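Side-chain contacts in cyclodipeptide synthase, BtCDPS (Bacillus thermoamylovorans, PDB 6ZTU), which probably joins two amino acids into a cyclodipeptide through aminoacyltransferase activity: residues L31-F36 with H46-W51; V59-A64 with E99-N104. All blocks are in the same frame, centred on the assembly; numbering follows the deposited sequence.

How the contacts relate
Followed from the N terminus, the chain reaches strand 28-32, then turns through a short connection into helix 42-55 and packs that helix back on the strand, closing contact 1. Strand 58-63 then comes in beside strand 28-32, parallel to it. After a long, mainly helical excursion, the end of helix 79-103 returns to strand 58-63 and closes contact 2. The two loops therefore follow one another in series, neither enclosing nor crossing the other. Their strands are joined through the backbone, with Leu31 O 2.9 Å from Leu62 N, so that helices 42-55 and 79-103 share one sheet. Both contacts reach the bound hexanediol where their strands run out, at Gly32 and Ile33 and at Leu62 to Ala64.

Contact 1 (L31-F36 with H46-W51); sequences LGISPF and HQLIDW. With 0RE ((2S)-hexane-1,2-diol), chain B.
Leu48 and Ile49, successive residues of helix 42-55, meet the side chains of Leu31 and Ile33 in a wholly apolar contact in which all four residues are buried. Leu48 points its CB toward the strand, and its CA is 7.6 Å from that of Leu31, the shortest CA to CA distance between the two segments. Its branch atom CD1 lies 3.8 Å from CD1 of Ile33, and these two side chains run past each other in opposite senses. Nearer the helix backbone, CB of Leu48 is 4.2 Å from CD1 of Leu31. That same methyl also sits 4.0 Å from the carbonyl O of Leu48, tucked against the main chain of the helix. The contact lies within a beta-alpha-beta unit made of strand 28-32, helix 42-55 and the parallel strand 58-63, with the helix laid over a face of the sheet, in keeping with the Rossmann-like fold of cyclodipeptide synthases. Ile49 comes next, offering the flank of its side chain. Its CG1, anti to the carbonyl carbon (chi1 -70°), meets CD1 of Leu31 at 3.8 Å as the two chains cross obliquely, leaving one leucine methyl engaged with two consecutive helix residues. One step further, Asp50 turns to another neighbour, its carboxylate forming a salt bridge through OD2 with Lys103 and a hydrogen bond through OD1 with Asn104, both near the end of helix 79-103. Trp51 packs its indole edge-to-face with Phe10 and touches Leu228 of strand 223-229. While the helix occupies one side of the strand end, the pocket lies on another: Gly32 CA is 4.0 Å from C03 of the hexanediol, and Ile33 presents its carbonyl O 3.6 Å from the terminal carbon C08.

Contact 2 (V59-A64 with E99-N104); sequences VTVLLA and EALRKN. With 0RE ((2S)-hexane-1,2-diol), chain B.
With CG anti to its carbonyl carbon (chi1 -73°), Leu101 extends its two methyls toward strand 58-63, where Val59 and Val61 receive one each. Val59 holds CG1 anti to its own backbone N (chi1 178°), which sets that methyl 4.2 Å from CD2 of Leu101, the two side chains crossing at a slant. The other branch, Leu101 CD1, lies 4.3 Å from Val61 CG2. A single leucine thus spans two strand residues of the same face, while the intervening Thr60 points away. The contact is light, burying 94 Å² in all, and the nearest CA atoms, those of Val59 and Leu101, are 8.7 Å apart.

Where the chain leaves the helix, Asn104 folds back on the preceding turn. Its ND2 donates to Ala100 O at 2.7 Å in a nearly straight bond (168° at the hydrogen), with the acceptor close to the plane of the side-chain amide. The backbone N of Asn104 reaches that same oxygen, at 3.1 Å, from the opposite face of the carbonyl plane, so two donors grip Ala100 O.

Beyond the valines the strand runs on to the pocket, where Leu62 CG is 4.0 Å from the hexanediol C08. Around the contact, Leu101 also touches Ile49 of helix 42-55 and Ile110 of strand 110-112, and Val59 leans on Leu31 of strand 28-32.

Contact 1 (L31-F36 with H46-W51)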
loop_
_atom_site.group_PDB
_atom_site.type_symbol
_atom_site.label_atom_id
_atom_site.label_comp_id
_atom_site.label_asym_id
_atom_site.label_seq_id
_atom_site.Cartn_x
_atom_site.Cartn_y
_atom_site.Cartn_z
ATOM N N LEU A 31 -7.491 -1.314 1.509
ATOM C CA LEU A 31 -7.204 0.118 1.563
ATOM C C LEU A 31 -5.780 0.300 2.066
ATOM O O LEU A 31 -5.478 -0.047 3.204
ATOM C CB LEU A 31 -8.205 0.825 2.475
ATOM C CG LEU A 31 -9.639 0.851 1.955
ATOM C CD1 LEU A 31 -10.578 1.294 3.075
ATOM C CD2 LEU A 31 -9.739 1.802 0.758
ATOM N N GLY A 32 -4.898 0.817 1.210
ATOM C CA GLY A 32 -3.521 1.026 1.621
ATOM C C GLY A 32 -3.347 2.364 2.313
ATOM O O GLY A 32 -3.648 3.405 1.725
ATOM N N ILE A 33 -2.895 2.354 3.567
ATOM C CA ILE A 33 -2.718 3.570 4.360
ATOM C C ILE A 33 -1.221 3.784 4.515
ATOM O O ILE A 33 -0.537 2.984 5.162
ATOM C CB ILE A 33 -3.403 3.473 5.729
ATOM C CG1 ILE A 33 -4.856 3.010 5.592
ATOM C CG2 ILE A 33 -3.299 4.810 6.470
ATOM C CD1 ILE A 33 -5.704 3.875 4.680
ATOM N N SER A 34 -0.715 4.844 3.916
ATOM C CA SER A 34 0.720 5.087 3.847
ATOM C C SER A 34 1.184 5.838 5.091
ATOM O O SER A 34 0.544 6.816 5.484
ATOM C CB SER A 34 1.059 5.887 2.584
ATOM O OG SER A 34 2.438 5.801 2.299
ATOM N N PRO A 35 2.276 5.415 5.732
ATOM C CA PRO A 35 2.740 6.101 6.941
ATOM C C PRO A 35 3.495 7.385 6.627
ATOM O O PRO A 35 4.169 7.507 5.602
ATOM C CB PRO A 35 3.669 5.065 7.589
ATOM C CG PRO A 35 4.250 4.332 6.417
ATOM C CD PRO A 35 3.105 4.239 5.416
ATOM N N PHE A 36 3.377 8.348 7.548
ATOM C CA PHE A 36 4.071 9.638 7.445
ATOM C C PHE A 36 3.662 10.374 6.174
ATOM O O PHE A 36 4.481 10.981 5.479
ATOM C CB PHE A 36 5.584 9.452 7.531
ATOM C CG PHE A 36 5.989 8.452 8.567
ATOM C CD1 PHE A 36 5.640 8.645 9.894
ATOM C CD2 PHE A 36 6.680 7.305 8.222
ATOM C CE1 PHE A 36 5.991 7.721 10.858
ATOM C CE2 PHE A 36 7.039 6.375 9.188
ATOM C CZ PHE A 36 6.688 6.586 10.505
ATOM N N HIS A 46 -11.796 8.083 7.222
ATOM C CA HIS A 46 -13.234 7.845 7.300
ATOM C C HIS A 46 -13.878 7.852 5.918
ATOM O O HIS A 46 -14.735 7.012 5.620
ATOM C CB HIS A 46 -13.889 8.882 8.213
ATOM C CG HIS A 46 -13.881 8.491 9.660
ATOM N ND1 HIS A 46 -14.978 7.939 10.291
ATOM C CD2 HIS A 46 -12.900 8.549 10.593
ATOM C CE1 HIS A 46 -14.676 7.684 11.553
ATOM N NE2 HIS A 46 -13.421 8.043 11.761
ATOM N N GLN A 47 -13.470 8.783 5.053
ATOM C CA GLN A 47 -14.030 8.817 3.708
ATOM C C GLN A 47 -13.724 7.528 2.960
ATOM O O GLN A 47 -14.601 6.958 2.307
ATOM C CB GLN A 47 -13.480 10.019 2.947
ATOM C CG GLN A 47 -14.019 11.354 3.415
ATOM C CD GLN A 47 -13.797 12.426 2.371
ATOM O OE1 GLN A 47 -12.689 12.584 1.868
ATOM N NE2 GLN A 47 -14.851 13.158 2.030
ATOM N N LEU A 48 -12.477 7.049 3.053
ATOM C CA LEU A 48 -12.104 5.806 2.377
ATOM C C LEU A 48 -12.985 4.652 2.832
ATOM O O LEU A 48 -13.494 3.877 2.014
ATOM C CB LEU A 48 -10.637 5.468 2.645
ATOM C CG LEU A 48 -9.535 6.341 2.050
ATOM C CD1 LEU A 48 -8.197 5.875 2.594
ATOM C CD2 LEU A 48 -9.565 6.244 0.528
ATOM N N ILE A 49 -13.180 4.535 4.140
ATOM C CA ILE A 49 -13.891 3.392 4.694
ATOM C C ILE A 49 -15.394 3.541 4.498
ATOM O O ILE A 49 -16.085 2.564 4.205
ATOM C CB ILE A 49 -13.500 3.214 6.172
ATOM C CG1 ILE A 49 -12.044 2.733 6.268
ATOM C CG2 ILE A 49 -14.422 2.227 6.865
ATOM C CD1 ILE A 49 -11.445 2.843 7.651
ATOM N N ASP A 50 -15.924 4.761 4.625
ATOM C CA ASP A 50 -17.345 4.978 4.347
ATOM C C ASP A 50 -17.690 4.606 2.912
ATOM O O ASP A 50 -18.659 3.882 2.662
ATOM C CB ASP A 50 -17.725 6.435 4.612
ATOM C CG ASP A 50 -17.699 6.786 6.082
ATOM O OD1 ASP A 50 -17.765 5.861 6.915
ATOM O OD2 ASP A 50 -17.618 7.992 6.401
ATOM N N TRP A 51 -16.908 5.105 1.952
ATOM C CA TRP A 51 -17.122 4.755 0.553
ATOM C C TRP A 51 -16.942 3.261 0.323
ATOM O O TRP A 51 -17.736 2.640 -0.388
ATOM C CB TRP A 51 -16.169 5.564 -0.337
ATOM C CG TRP A 51 -16.221 5.216 -1.799
ATOM C CD1 TRP A 51 -17.120 5.674 -2.725
ATOM C CD2 TRP A 51 -15.326 4.351 -2.500
ATOM N NE1 TRP A 51 -16.839 5.134 -3.957
ATOM C CE2 TRP A 51 -15.740 4.321 -3.849
ATOM C CE3 TRP A 51 -14.204 3.601 -2.119
ATOM C CZ2 TRP A 51 -15.077 3.564 -4.820
ATOM C CZ3 TRP A 51 -13.547 2.849 -3.083
ATOM C CH2 TRP A 51 -13.983 2.835 -4.419
HETATM O O01 0RE B . 2.229 2.033 -0.727
HETATM C C02 0RE B . 1.049 2.731 -0.484
HETATM C C03 0RE B . -0.063 1.724 -0.206
HETATM O O04 0RE B . -0.528 1.194 -1.418
HETATM C C05 0RE B . 0.490 0.621 0.688
HETATM C C06 0RE B . 0.963 1.215 2.014
HETATM C C07 0RE B . 1.641 0.111 2.817
HETATM C C08 0RE B . 0.755 -0.151 4.023
#

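Contact 2 (V59-A64 with E99-N104)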
loop_
_atom_site.group_PDB
_atom_site.type_symbol
_atom_site.label_atom_id
_atom_site.label_comp_id
_atom_site.label_asym_id
_atom_site.label_seq_id
_atom_site.Cartn_x
_atom_site.Cartn_y
_atom_site.Cartn_z
ATOM N N VAL A 59 -14.146 -5.448 3.193
ATOM C CA VAL A 59 -13.229 -4.324 3.330
ATOM C C VAL A 59 -12.126 -4.714 4.304
ATOM O O VAL A 59 -12.409 -5.185 5.412
ATOM C CB VAL A 59 -13.954 -3.067 3.847
ATOM C CG1 VAL A 59 -12.975 -1.926 4.035
ATOM C CG2 VAL A 59 -15.121 -2.683 2.931
ATOM N N THR A 60 -10.876 -4.488 3.908
ATOM C CA THR A 60 -9.714 -4.679 4.763
ATOM C C THR A 60 -8.835 -3.439 4.658
ATOM O O THR A 60 -8.761 -2.807 3.600
ATOM C CB THR A 60 -8.915 -5.932 4.352
ATOM O OG1 THR A 60 -9.780 -7.075 4.353
ATOM C CG2 THR A 60 -7.736 -6.182 5.305
ATOM N N VAL A 61 -8.185 -3.085 5.764
ATOM C CA VAL A 61 -7.252 -1.959 5.815
ATOM C C VAL A 61 -5.841 -2.510 5.998
ATOM O O VAL A 61 -5.600 -3.326 6.896
ATOM C CB VAL A 61 -7.622 -0.995 6.961
ATOM C CG1 VAL A 61 -6.551 0.062 7.167
ATOM C CG2 VAL A 61 -8.971 -0.352 6.687
ATOM N N LEU A 62 -4.905 -2.054 5.160
ATOM C CA LEU A 62 -3.500 -2.443 5.258
ATOM C C LEU A 62 -2.680 -1.264 5.767
ATOM O O LEU A 62 -2.670 -0.198 5.139
ATOM C CB LEU A 62 -2.954 -2.892 3.901
ATOM C CG LEU A 62 -1.517 -3.432 3.938
ATOM C CD1 LEU A 62 -1.445 -4.793 4.665
ATOM C CD2 LEU A 62 -0.956 -3.528 2.513
ATOM N N LEU A 63 -1.974 -1.471 6.873
ATOM C CA LEU A 63 -1.075 -0.493 7.470
ATOM C C LEU A 63 0.372 -0.932 7.296
ATOM O O LEU A 63 0.666 -2.090 7.006
ATOM C CB LEU A 63 -1.376 -0.324 8.963
ATOM C CG LEU A 63 -2.825 -0.058 9.349
ATOM C CD1 LEU A 63 -2.919 0.143 10.868
ATOM C CD2 LEU A 63 -3.366 1.150 8.610
ATOM N N ALA A 64 1.291 0.005 7.524
ATOM C CA ALA A 64 2.706 -0.298 7.348
ATOM C C ALA A 64 3.229 -1.204 8.456
ATOM O O ALA A 64 2.860 -1.062 9.627
ATOM C CB ALA A 64 3.521 0.995 7.308
ATOM N N GLU A 99 -12.516 3.174 14.211
ATOM C CA GLU A 99 -13.684 4.049 14.334
ATOM C C GLU A 99 -14.624 3.905 13.148
ATOM O O GLU A 99 -15.818 3.632 13.306
ATOM C CB GLU A 99 -13.252 5.511 14.432
ATOM C CG GLU A 99 -12.682 5.959 15.741
ATOM C CD GLU A 99 -12.208 7.399 15.666
ATOM O OE1 GLU A 99 -12.438 8.043 14.609
ATOM O OE2 GLU A 99 -11.603 7.880 16.651
ATOM N N ALA A 100 -14.091 4.111 11.939
ATOM C CA ALA A 100 -14.931 4.165 10.752
ATOM C C ALA A 100 -15.498 2.795 10.410
ATOM O O ALA A 100 -16.650 2.681 9.970
ATOM C CB ALA A 100 -14.128 4.735 9.581
ATOM N N LEU A 101 -14.707 1.738 10.592
ATOM C CA LEU A 101 -15.234 0.399 10.371
ATOM C C LEU A 101 -16.381 0.113 11.334
ATOM O O LEU A 101 -17.459 -0.332 10.920
ATOM C CB LEU A 101 -14.118 -0.631 10.521
ATOM C CG LEU A 101 -13.132 -0.645 9.345
ATOM C CD1 LEU A 101 -11.875 -1.437 9.714
ATOM C CD2 LEU A 101 -13.786 -1.204 8.088
ATOM N N ARG A 102 -16.173 0.404 12.619
ATOM C CA ARG A 102 -17.225 0.186 13.608
ATOM C C ARG A 102 -18.464 1.012 13.282
ATOM O O ARG A 102 -19.589 0.506 13.344
ATOM C CB ARG A 102 -16.699 0.518 15.004
ATOM C CG ARG A 102 -17.759 0.452 16.094
ATOM C CD ARG A 102 -17.126 0.337 17.474
ATOM N NE ARG A 102 -15.905 1.131 17.600
ATOM C CZ ARG A 102 -15.877 2.436 17.866
ATOM N NH1 ARG A 102 -17.009 3.109 18.031
ATOM N NH2 ARG A 102 -14.714 3.073 17.961
ATOM N N LYS A 103 -18.270 2.275 12.895
ATOM C CA LYS A 103 -19.385 3.128 12.496
ATOM C C LYS A 103 -20.219 2.491 11.391
ATOM O O LYS A 103 -21.446 2.644 11.362
ATOM C CB LYS A 103 -18.848 4.489 12.049
ATOM C CG LYS A 103 -19.904 5.483 11.610
ATOM C CD LYS A 103 -19.255 6.785 11.157
ATOM C CE LYS A 103 -18.616 6.639 9.782
ATOM N NZ LYS A 103 -17.843 7.857 9.378
ATOM N N ASN A 104 -19.576 1.768 10.473
ATOM C CA ASN A 104 -20.266 1.131 9.361
ATOM C C ASN A 104 -20.730 -0.284 9.668
ATOM O O ASN A 104 -21.172 -0.983 8.752
ATOM C CB ASN A 104 -19.355 1.093 8.128
ATOM C CG ASN A 104 -19.229 2.437 7.460
ATOM O OD1 ASN A 104 -20.013 2.762 6.571
ATOM N ND2 ASN A 104 -18.221 3.215 7.854
HETATM O O01 0RE B . 2.229 2.033 -0.727
HETATM C C02 0RE B . 1.049 2.731 -0.484
HETATM C C03 0RE B . -0.063 1.724 -0.206
HETATM O O04 0RE B . -0.528 1.194 -1.418
HETATM C C05 0RE B . 0.490 0.621 0.688
HETATM C C06 0RE B . 0.963 1.215 2.014
HETATM C C07 0RE B . 1.641 0.111 2.817
HETATM C C08 0RE B . 0.755 -0.151 4.023
#